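Local coordinates for uncharacterized protein (Bacteroides ovatus, PDB 3NQK) that is of unknown function and combines a DUF4973 domain of the E-set clan with a BT_3044-like C-terminal domain, both rich in beta strands, at residues Y30-D35 with D312-I317; K170-I175 with T181-T186. One frame throughout, in Å; residues are numbered along the deposited sequence.

Interaction 1 of 2, residues Y30-D35 with D312-I317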
loop_
_atom_site.group_PDB
_atom_site.type_symbol
_atom_site.label_atom_id
_atom_site.label_comp_id
_atom_site.label_asym_id
_atom_site.label_seq_id
_atom_site.Cartn_x
_atom_site.Cartn_y
_atom_site.Cartn_z
ATOM N N TYR A 30 -4.457 -3.118 12.510
ATOM C CA TYR A 30 -4.730 -4.458 12.035
ATOM C C TYR A 30 -3.468 -5.102 11.564
ATOM O O TYR A 30 -2.797 -4.581 10.684
ATOM C CB TYR A 30 -5.747 -4.397 10.889
ATOM C CG TYR A 30 -7.103 -3.862 11.329
ATOM C CD1 TYR A 30 -8.057 -4.711 11.883
ATOM C CD2 TYR A 30 -7.396 -2.507 11.265
ATOM C CE1 TYR A 30 -9.280 -4.232 12.321
ATOM C CE2 TYR A 30 -8.633 -2.015 11.697
ATOM C CZ TYR A 30 -9.566 -2.890 12.227
ATOM O OH TYR A 30 -10.791 -2.425 12.678
ATOM N N VAL A 31 -3.127 -6.248 12.148
ATOM C CA VAL A 31 -1.925 -6.987 11.729
ATOM C C VAL A 31 -2.284 -8.406 11.363
ATOM O O VAL A 31 -3.023 -9.070 12.077
ATOM C CB VAL A 31 -0.867 -6.990 12.826
ATOM C CG1 VAL A 31 -0.704 -5.596 13.376
ATOM C CG2 VAL A 31 -1.243 -7.919 13.911
ATOM N N ARG A 32 -1.789 -8.864 10.228
ATOM C CA ARG A 32 -2.124 -10.198 9.759
ATOM C C ARG A 32 -1.328 -11.256 10.494
ATOM O O ARG A 32 -0.116 -11.133 10.648
ATOM C CB ARG A 32 -1.897 -10.323 8.244
ATOM C CG ARG A 32 -1.976 -11.775 7.727
ATOM C CD ARG A 32 -2.020 -11.856 6.195
ATOM N NE ARG A 32 -3.384 -12.075 5.688
ATOM C CZ ARG A 32 -4.045 -11.252 4.868
ATOM N NH1 ARG A 32 -3.490 -10.137 4.430
ATOM N NH2 ARG A 32 -5.265 -11.564 4.472
ATOM N N TYR A 33 -2.023 -12.283 10.982
ATOM C CA TYR A 33 -1.366 -13.431 11.575
ATOM C C TYR A 33 -0.849 -14.293 10.446
ATOM O O TYR A 33 -1.625 -14.870 9.711
ATOM C CB TYR A 33 -2.345 -14.223 12.430
ATOM C CG TYR A 33 -1.687 -15.268 13.305
ATOM C CD1 TYR A 33 -1.117 -16.418 12.753
ATOM C CD2 TYR A 33 -1.637 -15.113 14.683
ATOM C CE1 TYR A 33 -0.499 -17.387 13.562
ATOM C CE2 TYR A 33 -1.013 -16.080 15.511
ATOM C CZ TYR A 33 -0.454 -17.204 14.945
ATOM O OH TYR A 33 0.148 -18.148 15.755
ATOM N N LYS A 34 0.470 -14.355 10.286
ATOM C CA LYS A 34 1.061 -15.101 9.171
ATOM C C LYS A 34 1.727 -16.406 9.600
ATOM O O LYS A 34 1.051 -17.367 9.966
ATOM C CB LYS A 34 2.063 -14.224 8.395
ATOM C CG LYS A 34 1.492 -13.580 7.142
ATOM C CD LYS A 34 2.561 -12.765 6.380
ATOM C CE LYS A 34 2.992 -11.515 7.177
ATOM N NZ LYS A 34 3.802 -10.565 6.363
ATOM N N ASP A 35 3.049 -16.450 9.530
ATOM C CA ASP A 35 3.773 -17.707 9.687
ATOM C C ASP A 35 4.405 -17.793 11.065
ATOM O O ASP A 35 5.320 -17.010 11.408
ATOM C CB ASP A 35 4.828 -17.852 8.575
ATOM C CG ASP A 35 4.198 -17.851 7.141
ATOM O OD1 ASP A 35 3.014 -18.273 6.992
ATOM O OD2 ASP A 35 4.895 -17.429 6.184
ATOM N N ASP A 312 -1.069 -5.244 -2.712
ATOM C CA ASP A 312 -0.672 -5.783 -1.393
ATOM C C ASP A 312 -1.900 -6.323 -0.622
ATOM O O ASP A 312 -2.896 -5.627 -0.464
ATOM C CB ASP A 312 0.023 -4.712 -0.562
ATOM C CG ASP A 312 0.459 -5.226 0.813
ATOM O OD1 ASP A 312 1.164 -6.257 0.860
ATOM O OD2 ASP A 312 0.119 -4.581 1.837
ATOM N N GLU A 313 -1.788 -7.544 -0.108
ATOM C CA GLU A 313 -2.931 -8.229 0.514
ATOM C C GLU A 313 -3.432 -7.562 1.806
ATOM O O GLU A 313 -4.622 -7.618 2.108
ATOM C CB GLU A 313 -2.609 -9.716 0.763
ATOM C CG GLU A 313 -1.422 -9.983 1.718
ATOM C CD GLU A 313 -1.185 -11.483 1.954
ATOM O OE1 GLU A 313 -1.956 -12.308 1.404
ATOM O OE2 GLU A 313 -0.234 -11.831 2.692
ATOM N N ASP A 314 -2.534 -6.929 2.548
ATOM C CA ASP A 314 -2.911 -6.263 3.809
ATOM C C ASP A 314 -3.436 -4.856 3.571
ATOM O O ASP A 314 -4.452 -4.454 4.134
ATOM C CB ASP A 314 -1.704 -6.182 4.757
ATOM C CG ASP A 314 -1.264 -7.537 5.271
ATOM O OD1 ASP A 314 -1.873 -8.543 4.893
ATOM O OD2 ASP A 314 -0.304 -7.587 6.069
ATOM N N GLN A 315 -2.694 -4.094 2.775
ATOM C CA GLN A 315 -2.997 -2.689 2.527
ATOM C C GLN A 315 -4.345 -2.512 1.810
ATOM O O GLN A 315 -5.067 -1.547 2.065
ATOM C CB GLN A 315 -1.842 -2.050 1.702
ATOM C CG GLN A 315 -2.042 -0.542 1.300
ATOM C CD GLN A 315 -1.897 0.436 2.477
ATOM O OE1 GLN A 315 -1.000 0.295 3.319
ATOM N NE2 GLN A 315 -2.749 1.466 2.498
ATOM N N GLN A 316 -4.702 -3.485 0.967
ATOM C CA GLN A 316 -5.913 -3.395 0.131
ATOM C C GLN A 316 -7.240 -3.466 0.919
ATOM O O GLN A 316 -8.273 -3.023 0.427
ATOM C CB GLN A 316 -5.898 -4.495 -0.973
ATOM C CG GLN A 316 -6.065 -5.938 -0.458
ATOM C CD GLN A 316 -5.991 -7.008 -1.586
ATOM O OE1 GLN A 316 -5.480 -6.751 -2.677
ATOM N NE2 GLN A 316 -6.491 -8.204 -1.298
ATOM N N ILE A 317 -7.219 -4.028 2.119
ATOM C CA ILE A 317 -8.466 -4.180 2.883
ATOM C C ILE A 317 -8.963 -2.842 3.371
ATOM O O ILE A 317 -8.184 -2.012 3.802
ATOM C CB ILE A 317 -8.293 -5.094 4.113
ATOM C CG1 ILE A 317 -7.834 -6.486 3.689
ATOM C CG2 ILE A 317 -9.601 -5.182 4.887
ATOM C CD1 ILE A 317 -7.063 -7.198 4.740
HETATM O O HOH W 1 0.810 -9.781 4.986
#

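Interaction 2 of 2, residues K170-I175 with T181-T186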
loop_
_atom_site.group_PDB
_atom_site.type_symbol
_atom_site.label_atom_id
_atom_site.label_comp_id
_atom_site.label_asym_id
_atom_site.label_seq_id
_atom_site.Cartn_x
_atom_site.Cartn_y
_atom_site.Cartn_z
ATOM N N LYS A 170 -29.948 -19.002 14.464
ATOM C CA LYS A 170 -31.048 -19.105 15.403
ATOM C C LYS A 170 -30.627 -19.842 16.661
ATOM O O LYS A 170 -29.895 -20.848 16.601
ATOM C CB LYS A 170 -32.230 -19.807 14.756
ATOM C CG LYS A 170 -32.926 -18.988 13.640
ATOM C CD LYS A 170 -34.225 -19.646 13.233
ATOM C CE LYS A 170 -35.070 -18.748 12.363
ATOM N NZ LYS A 170 -36.490 -19.235 12.326
ATOM N N VAL A 171 -31.088 -19.350 17.802
ATOM C CA VAL A 171 -30.773 -19.964 19.071
ATOM C C VAL A 171 -32.049 -20.353 19.819
ATOM O O VAL A 171 -32.826 -19.502 20.252
ATOM C CB VAL A 171 -29.939 -19.042 19.901
ATOM C CG1 VAL A 171 -29.667 -19.656 21.260
ATOM C CG2 VAL A 171 -28.616 -18.726 19.158
ATOM N N TYR A 172 -32.276 -21.646 19.925
ATOM C CA TYR A 172 -33.481 -22.172 20.564
ATOM C C TYR A 172 -33.190 -22.619 21.984
ATOM O O TYR A 172 -32.190 -23.282 22.235
ATOM C CB TYR A 172 -34.003 -23.369 19.784
ATOM C CG TYR A 172 -34.242 -23.120 18.302
ATOM C CD1 TYR A 172 -33.221 -23.305 17.373
ATOM C CD2 TYR A 172 -35.514 -22.781 17.826
ATOM C CE1 TYR A 172 -33.447 -23.134 16.011
ATOM C CE2 TYR A 172 -35.745 -22.594 16.469
ATOM C CZ TYR A 172 -34.704 -22.775 15.565
ATOM O OH TYR A 172 -34.921 -22.590 14.225
ATOM N N THR A 173 -34.099 -22.304 22.897
ATOM C CA THR A 173 -33.986 -22.742 24.281
ATOM C C THR A 173 -34.598 -24.112 24.455
ATOM O O THR A 173 -35.690 -24.332 24.043
ATOM C CB THR A 173 -34.760 -21.807 25.203
ATOM O OG1 THR A 173 -34.236 -20.492 25.098
ATOM C CG2 THR A 173 -34.672 -22.276 26.640
ATOM N N TYR A 174 -33.907 -25.016 25.108
ATOM C CA TYR A 174 -34.519 -26.295 25.454
ATOM C C TYR A 174 -35.559 -26.086 26.530
ATOM O O TYR A 174 -35.259 -25.567 27.610
ATOM C CB TYR A 174 -33.481 -27.292 25.955
ATOM C CG TYR A 174 -32.760 -28.050 24.860
ATOM C CD1 TYR A 174 -31.821 -27.419 24.053
ATOM C CD2 TYR A 174 -32.966 -29.406 24.681
ATOM C CE1 TYR A 174 -31.129 -28.120 23.064
ATOM C CE2 TYR A 174 -32.277 -30.118 23.697
ATOM C CZ TYR A 174 -31.359 -29.465 22.899
ATOM O OH TYR A 174 -30.683 -30.158 21.937
ATOM N N ILE A 175 -36.790 -26.465 26.215
ATOM C CA ILE A 175 -37.883 -26.452 27.171
ATOM C C ILE A 175 -38.467 -27.871 27.250
ATOM O O ILE A 175 -38.963 -28.401 26.247
ATOM C CB ILE A 175 -38.988 -25.482 26.735
ATOM C CG1 ILE A 175 -38.464 -24.054 26.705
ATOM C CG2 ILE A 175 -40.179 -25.578 27.667
ATOM C CD1 ILE A 175 -39.547 -23.015 26.370
ATOM N N THR A 181 -39.897 -23.917 19.830
ATOM C CA THR A 181 -40.178 -23.492 18.450
ATOM C C THR A 181 -39.734 -22.026 18.216
ATOM O O THR A 181 -39.374 -21.654 17.102
ATOM C CB THR A 181 -41.701 -23.655 18.103
ATOM O OG1 THR A 181 -42.489 -22.840 18.977
ATOM C CG2 THR A 181 -42.146 -25.127 18.244
ATOM N N ASN A 182 -39.787 -21.209 19.277
ATOM C CA ASN A 182 -39.323 -19.807 19.223
ATOM C C ASN A 182 -37.819 -19.746 19.292
ATOM O O ASN A 182 -37.204 -20.448 20.089
ATOM C CB ASN A 182 -39.891 -18.991 20.406
ATOM C CG ASN A 182 -41.409 -18.777 20.316
ATOM O OD1 ASN A 182 -41.906 -18.145 19.379
ATOM N ND2 ASN A 182 -42.140 -19.241 21.346
ATOM N N ALA A 183 -37.222 -18.859 18.516
ATOM C CA ALA A 183 -35.780 -18.722 18.504
ATOM C C ALA A 183 -35.388 -17.285 18.655
ATOM O O ALA A 183 -36.113 -16.378 18.224
ATOM C CB ALA A 183 -35.207 -19.283 17.221
ATOM N N ARG A 184 -34.231 -17.077 19.276
ATOM C CA ARG A 184 -33.663 -15.764 19.446
ATOM C C ARG A 184 -32.530 -15.570 18.440
ATOM O O ARG A 184 -31.933 -16.549 17.961
ATOM C CB ARG A 184 -33.133 -15.611 20.860
ATOM C CG ARG A 184 -34.197 -15.164 21.893
ATOM C CD ARG A 184 -33.782 -15.488 23.351
ATOM N NE ARG A 184 -32.332 -15.592 23.516
ATOM C CZ ARG A 184 -31.733 -16.040 24.615
ATOM N NH1 ARG A 184 -32.453 -16.362 25.691
ATOM N NH2 ARG A 184 -30.408 -16.149 24.651
ATOM N N THR A 185 -32.250 -14.310 18.099
ATOM C CA THR A 185 -31.162 -13.983 17.175
ATOM C C THR A 185 -30.533 -12.663 17.552
ATOM O O THR A 185 -31.142 -11.846 18.251
ATOM C CB THR A 185 -31.661 -13.863 15.719
ATOM O OG1 THR A 185 -32.505 -12.719 15.591
ATOM C CG2 THR A 185 -32.422 -15.065 15.321
ATOM N N THR A 186 -29.304 -12.461 17.104
ATOM C CA THR A 186 -28.634 -11.164 17.224
ATOM C C THR A 186 -28.079 -10.799 15.858
ATOM O O THR A 186 -28.054 -11.619 14.965
ATOM C CB THR A 186 -27.503 -11.189 18.252
ATOM O OG1 THR A 186 -27.081 -9.851 18.525
ATOM C CG2 THR A 186 -26.327 -11.999 17.741
HETATM O O HOH W 2 -36.238 -20.340 22.727
#

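Interaction 1 of 2, residues Y30-D35 with D312-I317
Arg32 reaches out from the end of strand 27-32 to meet Asp314 and Glu313, which sit in the loop that follows strand 292-307 near the C-terminus. That loop holds a type I beta turn from Asp314 to Ile317, overlapped at its start by an Asx motif in which Gln315 N donates to Asp312 OD2 over 3.0 Å, coming from above the carboxylate plane. The close-packed part is the guanidinium. Arg32 runs out extended, with CG anti to the backbone N (chi1 169°), and then bends at chi3, which brings NH1 in against the two acids. Asp314 OD1 takes the edge in a salt bridge with NH1; the modelled separation is too short to be trusted in detail, but the two planes are nearly coplanar. Glu313 comes in over a face instead. Its chain crosses that of Arg32 at about a right angle, Glu313 CG lies 3.4 Å from Arg32 NH1, and the carboxylate stacks on the guanidinium with the planes 30° apart. Toward Glu313 OE1, 4.0 Å from Arg32 NH1, the attraction is one of charge, since no N-H points at it. Phe157 of strand 149-157 also touches both Arg32 and Asp314, and Asn159 OD1 accepts from Arg32 NH2. The solvent side is looser. Lys34 reaches neither acid directly, although its positive charge may help offset the two carboxylates. A water fills in, donating to Asp314 OD2 at 2.7 Å and to Glu313 OE2 at 3.2 Å, while Lys34 NZ gives it a weak bond of 3.4 Å.

Interaction 2 of 2, residues K170-I175 with T181-T186
Val171 and Arg184 form a hydrogen-bonded antiparallel pair in the beta hairpin of strands 169-175 and 178-184, Val171 N donating to Arg184 O over 2.9 Å and Arg184 N to Val171 O over 3.0 Å, while the short strand segments are strongly skewed, at 125° between their directions. Farther along, the strands part, and a water stands between them: it accepts from Thr173 N at 2.9 Å and donates to Asn182 O at 2.8 Å, carrying the cross-strand link on through solvent. Among the side chains, Tyr172 meets Ala183. With CG beside the backbone N and anti to the carbonyl carbon (chi1 -54°), the tyrosine ring comes up against the other strand, and the Ala183 methyl sits over one face in a CH-pi contact, 3.8 Å from Ala183 CB to the Tyr172 ring centroid and displaced toward the CD2-CE2 rim. At the ring's edge, near its plane, lies Thr181 O, 3.8 Å from Tyr172 CE2. Lys170 CB lies 3.9 Å from Ala183 CB, and the lysine runs on extended, its CD still within touch of that methyl. Val171 and Arg184 point to the other face, where both meet Tyr294 of strand 292-307 and Leu205; Val171 is buried there. These two segments are thus joined by two direct backbone bonds, a bridging water and one methyl touched by an aromatic face and, from a direction roughly at right angles, by the lysine's aliphatic chain; nearer the turn, Thr173 bonds on to Asp180 through the backbone. The chemistry of this exposed pairing therefore depends on main-chain polarity and modest apolar contact, with no cross-strand salt bridge.

Both contacts lie at the surface, with centres about 37 Å apart and nearest atoms about 19 Å apart, so they do not touch. Interaction 2 is nested within the long loop that interaction 1 closes. The first ties the end of an N-terminal strand to the C-terminal tail, 277 residues on, and does so with charged side chains; the second is local, joining neighbouring strands of one hairpin through main-chain bonds and a methyl-on-ring contact. Strand 292-307 is common ground: strand 169-175 pairs with it, and residues 312-317 follow it in the chain. Each contact also includes a bridging water, between charged side chains in interaction 1 and between backbones in interaction 2.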